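Local coordinates for protein putative ManD family dehydratase (Pantoea ananatis, PDB 3T6C) that dehydrates D-gluconate to 2-dehydro-3-deoxy-D-gluconate with low activity in vitro, using one magnesium ion per subunit, at residues Arg228-Leu233 and Leu243-His248; Thr329-Ile334 and Thr345-Pro350; Asn361-Leu366 and Pro404-Asp409. One frame throughout, in Å; residues are numbered along the deposited sequence.

Contact 1 of 3, residues Arg228-Leu233 and Leu243-His248; sequences RLFDHL and LLHDAH. With MG (magnesium ion), chain C; GCO (D-gluconic acid), chain D.
With CG placed anti to its own carbonyl carbon (chi1 -72°), the ring of F230 reaches from the helix to the strand, where H245 has its CG anti to the backbone N (chi1 -177°), a torsion that carries the imidazole alongside the phenyl ring. F230 CZ packs 3.7 Å from H245 CB and F230 CE2 3.9 Å from H245 ND1; the two rings meet obliquely, their centroids 5.7 Å apart. The edge of the phenyl ring also meets L243, with F230 CE1 4.0 Å from L243 CB, while L243 CD1 extends to L233 CB. Phenylalanine and leucine suit this buried seam because they fill it by packing alone; no hydrogen bond crosses it. Helix 219-237 and strand 242-246 run antiparallel here, at 165°, as consecutive elements of the (β/α)-barrel domain of the enolase superfamily: the helix packs outside the strand. H245 is polar but buried, and its two nitrogens are satisfied by Y222 OH and the carbonyl of C176. The C-terminal end of the strand opens into the active site. D246 OD2 binds magnesium at 2.0 Å, and E272 and E298 complete the protein ligands. A carboxylate suits the cation, and its other oxygen, OD1, accepts a bond from a magnesium-bound water. H248, probably a proton donor/acceptor, shares through NE2 a nearly straight 2.9 Å hydrogen bond with gluconate O4, which lies near its ring plane.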
loop_
_atom_site.group_PDB
_atom_site.type_symbol
_atom_site.label_atom_id
_atom_site.label_comp_id
_atom_site.label_asym_id
_atom_site.label_seq_id
_atom_site.Cartn_x
_atom_site.Cartn_y
_atom_site.Cartn_z
ATOM N N ARG A 228 12.480 -26.951 22.190
ATOM C CA ARG A 228 12.867 -28.229 22.781
ATOM C C ARG A 228 11.794 -28.751 23.740
ATOM O O ARG A 228 11.468 -29.971 23.730
ATOM C CB ARG A 228 14.221 -28.093 23.519
ATOM C CG ARG A 228 15.377 -27.623 22.619
ATOM C CD ARG A 228 16.792 -27.583 23.298
ATOM N NE ARG A 228 16.726 -27.407 24.749
ATOM C CZ ARG A 228 17.256 -26.387 25.432
ATOM N NH1 ARG A 228 17.935 -25.421 24.809
ATOM N NH2 ARG A 228 17.103 -26.337 26.757
ATOM N N LEU A 229 11.243 -27.855 24.563
ATOM C CA LEU A 229 10.157 -28.251 25.474
ATOM C C LEU A 229 8.995 -28.853 24.698
ATOM O O LEU A 229 8.476 -29.918 25.049
ATOM C CB LEU A 229 9.685 -27.045 26.323
ATOM C CG LEU A 229 8.446 -27.312 27.187
ATOM C CD1 LEU A 229 8.677 -28.351 28.334
ATOM C CD2 LEU A 229 8.001 -25.974 27.725
ATOM N N PHE A 230 8.552 -28.177 23.640
ATOM C CA PHE A 230 7.412 -28.662 22.883
ATOM C C PHE A 230 7.675 -29.901 22.067
ATOM O O PHE A 230 6.777 -30.741 21.928
ATOM C CB PHE A 230 6.672 -27.538 22.130
ATOM C CG PHE A 230 5.910 -26.658 23.074
ATOM C CD1 PHE A 230 4.639 -27.018 23.458
ATOM C CD2 PHE A 230 6.505 -25.545 23.659
ATOM C CE1 PHE A 230 3.960 -26.300 24.413
ATOM C CE2 PHE A 230 5.819 -24.791 24.606
ATOM C CZ PHE A 230 4.530 -25.170 24.974
ATOM N N ASP A 231 8.918 -30.063 21.611
ATOM C CA ASP A 231 9.282 -31.353 20.981
ATOM C C ASP A 231 9.111 -32.500 21.982
ATOM O O ASP A 231 8.536 -33.564 21.645
ATOM C CB ASP A 231 10.724 -31.255 20.507
ATOM C CG ASP A 231 11.155 -32.441 19.661
ATOM O OD1 ASP A 231 10.637 -32.624 18.552
ATOM O OD2 ASP A 231 12.019 -33.189 20.111
ATOM N N HIS A 232 9.566 -32.292 23.218
ATOM C CA HIS A 232 9.495 -33.345 24.231
ATOM C C HIS A 232 8.043 -33.609 24.546
ATOM O O HIS A 232 7.629 -34.776 24.640
ATOM C CB HIS A 232 10.216 -32.891 25.506
ATOM C CG HIS A 232 10.013 -33.830 26.650
ATOM N ND1 HIS A 232 10.735 -34.996 26.765
ATOM C CD2 HIS A 232 9.174 -33.792 27.719
ATOM C CE1 HIS A 232 10.369 -35.635 27.867
ATOM N NE2 HIS A 232 9.415 -34.935 28.453
ATOM N N LEU A 233 7.249 -32.557 24.715
ATOM C CA LEU A 233 5.841 -32.746 25.080
ATOM C C LEU A 233 5.072 -33.463 23.988
ATOM O O LEU A 233 4.276 -34.314 24.280
ATOM C CB LEU A 233 5.173 -31.406 25.416
ATOM C CG LEU A 233 5.717 -30.722 26.680
ATOM C CD1 LEU A 233 5.091 -29.331 26.758
ATOM C CD2 LEU A 233 5.429 -31.534 27.974
ATOM N N LEU A 243 -1.996 -27.615 23.084
ATOM C CA LEU A 243 -0.952 -27.094 23.965
ATOM C C LEU A 243 -0.744 -25.613 23.631
ATOM O O LEU A 243 -0.804 -25.199 22.471
ATOM C CB LEU A 243 0.362 -27.846 23.719
ATOM C CG LEU A 243 0.353 -29.373 24.082
ATOM C CD1 LEU A 243 1.764 -29.954 23.806
ATOM C CD2 LEU A 243 -0.091 -29.673 25.493
ATOM N N LEU A 244 -0.536 -24.805 24.654
ATOM C CA LEU A 244 -0.443 -23.333 24.529
ATOM C C LEU A 244 0.848 -22.876 25.190
ATOM O O LEU A 244 1.384 -23.565 26.056
ATOM C CB LEU A 244 -1.623 -22.659 25.271
ATOM C CG LEU A 244 -3.031 -22.858 24.710
ATOM C CD1 LEU A 244 -3.591 -24.307 24.868
ATOM C CD2 LEU A 244 -3.945 -21.867 25.338
ATOM N N HIS A 245 1.382 -21.723 24.760
ATOM C CA HIS A 245 2.565 -21.169 25.426
ATOM C C HIS A 245 2.434 -19.651 25.472
ATOM O O HIS A 245 1.955 -19.046 24.504
ATOM C CB HIS A 245 3.894 -21.566 24.720
ATOM C CG HIS A 245 5.105 -21.051 25.444
ATOM N ND1 HIS A 245 5.497 -21.537 26.684
ATOM C CD2 HIS A 245 5.938 -20.022 25.154
ATOM C CE1 HIS A 245 6.558 -20.843 27.095
ATOM N NE2 HIS A 245 6.836 -19.919 26.194
ATOM N N ASP A 246 2.863 -19.052 26.586
ATOM C CA ASP A 246 2.799 -17.593 26.752
ATOM C C ASP A 246 4.216 -17.015 26.780
ATOM O O ASP A 246 4.988 -17.255 27.760
ATOM C CB ASP A 246 2.070 -17.309 28.089
ATOM C CG ASP A 246 1.712 -15.830 28.295
ATOM O OD1 ASP A 246 2.200 -14.937 27.563
ATOM O OD2 ASP A 246 0.896 -15.559 29.222
ATOM N N ALA A 247 4.584 -16.274 25.727
ATOM C CA ALA A 247 5.923 -15.649 25.688
ATOM C C ALA A 247 5.978 -14.424 26.592
ATOM O O ALA A 247 7.058 -14.003 26.955
ATOM C CB ALA A 247 6.236 -15.258 24.278
ATOM N N HIS A 248 4.811 -13.853 26.922
ATOM C CA HIS A 248 4.705 -12.789 27.955
ATOM C C HIS A 248 5.671 -11.637 27.734
ATOM O O HIS A 248 6.338 -11.167 28.661
ATOM C CB HIS A 248 4.890 -13.388 29.351
ATOM C CG HIS A 248 4.120 -12.682 30.438
ATOM N ND1 HIS A 248 4.514 -11.470 30.969
ATOM C CD2 HIS A 248 3.014 -13.053 31.126
ATOM C CE1 HIS A 248 3.676 -11.116 31.935
ATOM N NE2 HIS A 248 2.751 -12.059 32.049
HETATM MG MG MG C . -0.526 -14.105 29.436
HETATM C C1 GCO D . -1.898 -14.888 31.893
HETATM C C2 GCO D . -1.176 -13.655 32.288
HETATM C C3 GCO D . -1.001 -13.470 33.783
HETATM C C4 GCO D . -0.512 -12.072 34.097
HETATM C C5 GCO D . -1.140 -11.585 35.380
HETATM C C6 GCO D . -0.723 -10.175 35.762
HETATM O O1A GCO D . -2.716 -15.467 32.668
HETATM O O1B GCO D . -1.795 -15.279 30.685
HETATM O O2 GCO D . -0.046 -13.505 31.469
HETATM O O3 GCO D . -0.110 -14.442 34.190
HETATM O O4 GCO D . 0.898 -12.124 34.222
HETATM O O5 GCO D . -2.511 -11.628 35.238
HETATM O O6 GCO D . -1.328 -9.685 36.942
HETATM O O HOH W 1 0.925 -12.860 28.576
#

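Contact 2 of 3, residues Thr329-Ile334 and Thr345-Pro350; sequences TPAKKI and TAWHSP. With GCO (D-gluconic acid), chain D.
W347 pushes the far rim of its indole against the helix, where CH2 lies 3.6 Å from the carbonyl O of A331 and 4.3 Å from A331 CB. The same carbon approaches I334 CG2 at 4.4 Å, the methyl lying near the plane of the indole at its edge. CG of W347 stands beside the backbone N, anti to the carbonyl carbon (chi1 -52°), and this swings the long bicycle to the helix although the CB itself does not point there. The CA atoms of A331 and W347 are 9.2 Å apart, a gap that the long indole can span; the small A331 lets the rim come close to the helix backbone, and I334 adds a branched apolar surface one turn later. T345 CB of the same segment lies against one face of the indole, toward its rim.

The next residues enter the substrate pocket. H348 donates from NE2 to gluconate O5 at 2.8 Å, and O5 lies near the imidazole plane. Its ND1 is hydrogen-bonded to H321, which helps to fix the ring's rotation. P350 CD lies against one face of that ring, toward its rim, while P350 CG lies 3.4 Å from gluconate O5; as in related enzymes, the proline probably matters for activity and specificity. In the barrel domain, the segment 345-350 runs from strand 344-345 into the loop before helix 355-367, so W347 is wedged between helix 328-340, the N361 and D365 side chains of helix 355-367, and Q374 of strand 374-375.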
loop_
_atom_site.group_PDB
_atom_site.type_symbol
_atom_site.label_atom_id
_atom_site.label_comp_id
_atom_site.label_asym_id
_atom_site.label_seq_id
_atom_site.Cartn_x
_atom_site.Cartn_y
_atom_site.Cartn_z
ATOM N N THR A 329 -19.850 -4.047 28.254
ATOM C CA THR A 329 -20.253 -3.234 27.080
ATOM C C THR A 329 -19.153 -3.207 26.000
ATOM O O THR A 329 -19.384 -3.616 24.852
ATOM C CB THR A 329 -20.674 -1.830 27.519
ATOM O OG1 THR A 329 -21.916 -1.937 28.254
ATOM C CG2 THR A 329 -20.929 -0.889 26.297
ATOM N N PRO A 330 -17.947 -2.782 26.362
ATOM C CA PRO A 330 -16.895 -2.792 25.329
ATOM C C PRO A 330 -16.408 -4.194 24.981
ATOM O O PRO A 330 -16.012 -4.407 23.830
ATOM C CB PRO A 330 -15.793 -1.952 25.953
ATOM C CG PRO A 330 -16.027 -2.054 27.477
ATOM C CD PRO A 330 -17.535 -2.053 27.582
ATOM N N ALA A 331 -16.437 -5.135 25.917
ATOM C CA ALA A 331 -15.998 -6.479 25.567
ATOM C C ALA A 331 -16.890 -7.073 24.487
ATOM O O ALA A 331 -16.411 -7.792 23.594
ATOM C CB ALA A 331 -16.010 -7.387 26.799
ATOM N N LYS A 332 -18.201 -6.867 24.595
ATOM C CA LYS A 332 -19.100 -7.407 23.584
ATOM C C LYS A 332 -18.782 -6.800 22.237
ATOM O O LYS A 332 -18.807 -7.504 21.190
ATOM C CB LYS A 332 -20.577 -7.147 23.994
ATOM C CG LYS A 332 -21.605 -7.672 23.023
ATOM C CD LYS A 332 -21.563 -9.178 22.920
ATOM C CE LYS A 332 -22.804 -9.695 22.206
ATOM N NZ LYS A 332 -22.745 -11.143 21.974
ATOM N N LYS A 333 -18.451 -5.514 22.235
ATOM C CA LYS A 333 -18.082 -4.843 20.967
ATOM C C LYS A 333 -16.785 -5.416 20.384
ATOM O O LYS A 333 -16.696 -5.637 19.188
ATOM C CB LYS A 333 -17.962 -3.328 21.126
ATOM C CG LYS A 333 -19.296 -2.744 21.609
ATOM C CD LYS A 333 -19.136 -1.250 21.739
ATOM C CE LYS A 333 -20.501 -0.695 22.284
ATOM N NZ LYS A 333 -20.262 0.687 22.779
ATOM N N ILE A 334 -15.794 -5.674 21.232
ATOM C CA ILE A 334 -14.542 -6.248 20.734
ATOM C C ILE A 334 -14.787 -7.678 20.259
ATOM O O ILE A 334 -14.186 -8.133 19.281
ATOM C CB ILE A 334 -13.491 -6.258 21.886
ATOM C CG1 ILE A 334 -13.041 -4.807 22.151
ATOM C CG2 ILE A 334 -12.288 -7.132 21.459
ATOM C CD1 ILE A 334 -12.334 -4.617 23.492
ATOM N N THR A 345 -12.269 -15.314 20.640
ATOM C CA THR A 345 -12.033 -14.698 21.975
ATOM C C THR A 345 -11.286 -15.649 22.910
ATOM O O THR A 345 -11.508 -16.884 22.884
ATOM C CB THR A 345 -13.359 -14.230 22.648
ATOM O OG1 THR A 345 -14.104 -15.390 23.071
ATOM C CG2 THR A 345 -14.201 -13.414 21.678
ATOM N N ALA A 346 -10.304 -15.104 23.648
ATOM C CA ALA A 346 -9.728 -15.839 24.772
ATOM C C ALA A 346 -9.535 -14.791 25.868
ATOM O O ALA A 346 -8.375 -14.437 26.210
ATOM C CB ALA A 346 -8.343 -16.380 24.253
ATOM N N TRP A 347 -10.573 -14.539 26.653
ATOM C CA TRP A 347 -10.439 -13.480 27.672
ATOM C C TRP A 347 -9.444 -13.898 28.738
ATOM O O TRP A 347 -9.415 -15.050 29.167
ATOM C CB TRP A 347 -11.808 -13.188 28.332
ATOM C CG TRP A 347 -12.931 -12.903 27.341
ATOM C CD1 TRP A 347 -14.096 -13.607 27.210
ATOM C CD2 TRP A 347 -12.987 -11.862 26.376
ATOM N NE1 TRP A 347 -14.886 -13.060 26.232
ATOM C CE2 TRP A 347 -14.231 -12.000 25.686
ATOM C CE3 TRP A 347 -12.117 -10.814 26.014
ATOM C CZ2 TRP A 347 -14.656 -11.103 24.719
ATOM C CZ3 TRP A 347 -12.533 -9.941 24.987
ATOM C CH2 TRP A 347 -13.790 -10.098 24.367
ATOM N N HIS A 348 -8.674 -12.906 29.207
ATOM C CA HIS A 348 -7.695 -13.135 30.315
ATOM C C HIS A 348 -8.420 -13.452 31.621
ATOM O O HIS A 348 -9.398 -12.763 31.998
ATOM C CB HIS A 348 -6.856 -11.866 30.401
ATOM C CG HIS A 348 -5.884 -11.816 31.558
ATOM N ND1 HIS A 348 -6.182 -11.138 32.725
ATOM C CD2 HIS A 348 -4.623 -12.296 31.712
ATOM C CE1 HIS A 348 -5.150 -11.220 33.559
ATOM N NE2 HIS A 348 -4.180 -11.883 32.958
ATOM N N SER A 349 -8.049 -14.588 32.227
ATOM C CA SER A 349 -8.703 -14.996 33.477
ATOM C C SER A 349 -7.846 -15.891 34.385
ATOM O O SER A 349 -8.154 -17.077 34.508
ATOM C CB SER A 349 -9.989 -15.720 33.088
ATOM O OG SER A 349 -10.874 -15.716 34.202
ATOM N N PRO A 350 -6.791 -15.370 34.965
ATOM C CA PRO A 350 -5.844 -15.943 35.915
ATOM C C PRO A 350 -6.397 -15.674 37.337
ATOM O O PRO A 350 -7.592 -15.783 37.590
ATOM C CB PRO A 350 -4.543 -15.231 35.578
ATOM C CG PRO A 350 -4.965 -13.909 35.321
ATOM C CD PRO A 350 -6.398 -13.981 34.704
HETATM C C1 GCO D . -1.898 -14.888 31.893
HETATM C C2 GCO D . -1.176 -13.655 32.288
HETATM C C3 GCO D . -1.001 -13.470 33.783
HETATM C C4 GCO D . -0.512 -12.072 34.097
HETATM C C5 GCO D . -1.140 -11.585 35.380
HETATM C C6 GCO D . -0.723 -10.175 35.762
HETATM O O1A GCO D . -2.716 -15.467 32.668
HETATM O O1B GCO D . -1.795 -15.279 30.685
HETATM O O2 GCO D . -0.046 -13.505 31.469
HETATM O O3 GCO D . -0.110 -14.442 34.190
HETATM O O4 GCO D . 0.898 -12.124 34.222
HETATM O O5 GCO D . -2.511 -11.628 35.238
HETATM O O6 GCO D . -1.328 -9.685 36.942
#

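Contact 3 of 3, residues Asn361-Leu366 and Pro404-Asp409; sequences NMHLDL and PGLGID
The backbone of P404-G407 forms a type II' beta turn facing helix 355-367, with the CA of L406 7.5 Å from the CA of H363 on the helix and the turn bond from G407 N to P404 O measuring 3.2 Å. This helix belongs to the barrel domain of the enolase superfamily, and the turn lies in the chain after strand 397-399, so the contact joins the turn to helix 355-367, with helix 133-136 packing against both H363 and L406, away from the annotated sites. G405 occupies the second position of the turn with a positive phi of 70°, a conformation that glycine adopts readily, and G407 also has a positive phi.

H363 carries the helix side of the contact. Its CG is anti to the carbonyl carbon (chi1 -78°), which projects the imidazole to the turn. L406 lays one methyl over a face of that ring: CD2 is 4.2 Å from the ring centroid and only 13° off the normal, a CH-pi contact. A leucine suits this place because its branched end can cover the flat ring, while V133 of helix 133-136, I328 and I356 also pack against it. Elsewhere around the imidazole, CE1 comes within 3.3 Å of G405 O, a close approach that involves no hydrogen bond.

Histidine suits a buried site with polar neighbours on both nitrogens. ND1 is hydrogen-bonded to the backbone N of Y134, whose ring meets the imidazole at an angle. NE2 faces the turn but does not bond it directly, being 3.6 Å from L406 O. A water bridges the two instead, lying in the imidazole plane 3.0 Å from H363 NE2 and donating to L406 O at 2.7 Å.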
loop_
_atom_site.group_PDB
_atom_site.type_symbol
_atom_site.label_atom_id
_atom_site.label_comp_id
_atom_site.label_asym_id
_atom_site.label_seq_id
_atom_site.Cartn_x
_atom_site.Cartn_y
_atom_site.Cartn_z
ATOM N N ASN A 361 -16.792 -12.997 31.967
ATOM C CA ASN A 361 -16.086 -13.656 30.849
ATOM C C ASN A 361 -16.945 -14.780 30.296
ATOM O O ASN A 361 -17.086 -14.947 29.076
ATOM C CB ASN A 361 -14.776 -14.306 31.274
ATOM C CG ASN A 361 -13.696 -13.327 31.608
ATOM O OD1 ASN A 361 -13.712 -12.159 31.203
ATOM N ND2 ASN A 361 -12.651 -13.846 32.288
ATOM N N MET A 362 -17.506 -15.588 31.202
ATOM C CA MET A 362 -18.189 -16.797 30.771
ATOM C C MET A 362 -19.562 -16.499 30.129
ATOM O O MET A 362 -19.997 -17.262 29.266
ATOM C CB MET A 362 -18.323 -17.781 31.944
ATOM C CG MET A 362 -16.958 -18.415 32.199
ATOM S SD MET A 362 -17.048 -19.614 33.497
ATOM C CE MET A 362 -15.303 -20.118 33.569
ATOM N N HIS A 363 -20.238 -15.423 30.574
ATOM C CA HIS A 363 -21.488 -15.021 29.936
ATOM C C HIS A 363 -21.241 -14.532 28.510
ATOM O O HIS A 363 -22.014 -14.863 27.610
ATOM C CB HIS A 363 -22.211 -13.985 30.769
ATOM C CG HIS A 363 -22.940 -14.574 31.940
ATOM N ND1 HIS A 363 -24.264 -14.286 32.219
ATOM C CD2 HIS A 363 -22.529 -15.432 32.905
ATOM C CE1 HIS A 363 -24.635 -14.932 33.315
ATOM N NE2 HIS A 363 -23.598 -15.626 33.762
ATOM N N LEU A 364 -20.169 -13.777 28.309
ATOM C CA LEU A 364 -19.715 -13.455 26.941
ATOM C C LEU A 364 -19.372 -14.727 26.186
ATOM O O LEU A 364 -19.809 -14.901 25.034
ATOM C CB LEU A 364 -18.499 -12.527 26.973
ATOM C CG LEU A 364 -18.846 -11.065 27.341
ATOM C CD1 LEU A 364 -17.619 -10.445 28.035
ATOM C CD2 LEU A 364 -19.213 -10.300 26.081
ATOM N N ASP A 365 -18.584 -15.607 26.795
ATOM C CA ASP A 365 -18.216 -16.848 26.130
ATOM C C ASP A 365 -19.411 -17.652 25.664
ATOM O O ASP A 365 -19.395 -18.174 24.547
ATOM C CB ASP A 365 -17.436 -17.758 27.086
ATOM C CG ASP A 365 -16.060 -17.235 27.456
ATOM O OD1 ASP A 365 -15.453 -16.406 26.743
ATOM O OD2 ASP A 365 -15.557 -17.735 28.513
ATOM N N LEU A 366 -20.444 -17.789 26.512
ATOM C CA LEU A 366 -21.634 -18.541 26.104
ATOM C C LEU A 366 -22.369 -17.934 24.912
ATOM O O LEU A 366 -22.960 -18.710 24.113
ATOM C CB LEU A 366 -22.596 -18.686 27.282
ATOM C CG LEU A 366 -22.122 -19.670 28.328
ATOM C CD1 LEU A 366 -23.057 -19.561 29.533
ATOM C CD2 LEU A 366 -22.225 -21.101 27.766
ATOM N N PRO A 404 -30.483 -15.056 37.492
ATOM C CA PRO A 404 -30.504 -13.784 36.738
ATOM C C PRO A 404 -29.270 -12.947 36.959
ATOM O O PRO A 404 -28.500 -13.077 37.937
ATOM C CB PRO A 404 -31.713 -13.038 37.324
ATOM C CG PRO A 404 -32.614 -14.172 37.888
ATOM C CD PRO A 404 -31.606 -15.173 38.441
ATOM N N GLY A 405 -29.069 -12.068 36.012
ATOM C CA GLY A 405 -27.898 -11.203 36.057
ATOM C C GLY A 405 -26.628 -11.996 35.791
ATOM O O GLY A 405 -26.610 -12.887 34.914
ATOM N N LEU A 406 -25.568 -11.695 36.537
ATOM C CA LEU A 406 -24.338 -12.469 36.387
ATOM C C LEU A 406 -24.342 -13.765 37.227
ATOM O O LEU A 406 -23.357 -14.532 37.202
ATOM C CB LEU A 406 -23.104 -11.602 36.673
ATOM C CG LEU A 406 -22.821 -10.543 35.587
ATOM C CD1 LEU A 406 -21.706 -9.594 36.093
ATOM C CD2 LEU A 406 -22.365 -11.244 34.315
ATOM N N GLY A 407 -25.466 -14.029 37.914
ATOM C CA GLY A 407 -25.617 -15.249 38.699
ATOM C C GLY A 407 -24.634 -15.396 39.861
ATOM O O GLY A 407 -24.329 -16.516 40.297
ATOM N N ILE A 408 -24.155 -14.262 40.373
ATOM C CA ILE A 408 -23.045 -14.215 41.330
ATOM C C ILE A 408 -23.423 -13.250 42.442
ATOM O O ILE A 408 -24.120 -12.244 42.228
ATOM C CB ILE A 408 -21.732 -13.727 40.591
ATOM C CG1 ILE A 408 -20.479 -13.994 41.433
ATOM C CG2 ILE A 408 -21.789 -12.210 40.214
ATOM C CD1 ILE A 408 -20.293 -15.452 41.697
ATOM N N ASP A 409 -22.954 -13.540 43.649
ATOM C CA ASP A 409 -23.234 -12.641 44.763
ATOM C C ASP A 409 -21.956 -12.412 45.563
ATOM O O ASP A 409 -20.888 -12.984 45.242
ATOM C CB ASP A 409 -24.324 -13.280 45.654
ATOM C CG ASP A 409 -25.074 -12.246 46.519
ATOM O OD1 ASP A 409 -24.873 -11.017 46.382
ATOM O OD2 ASP A 409 -25.877 -12.702 47.369
HETATM O O HOH W 2 -23.518 -17.119 36.318
#

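In the fold
The contacts come in the order 1, 2, 3 along the chain, without overlapping, and all belong to the enolase-type C-terminal barrel domain. Contacts 1 and 2 use strands 242-246 and 344-345 of the same barrel sheet; their centres are about 24 Å apart but their nearest atoms only about 7 Å, and both send residues to the one gluconate, which is thus reached from two strand ends of the barrel. Contact 3 lies on the other side of the chain's centre from contact 1, with centres about 32 Å apart. It touches contact 2, about 13 Å away between centres, through helix 355-367 and the 345-350 loop. The loop of 404-409 is thus joined through that helix to the substrate-binding loop.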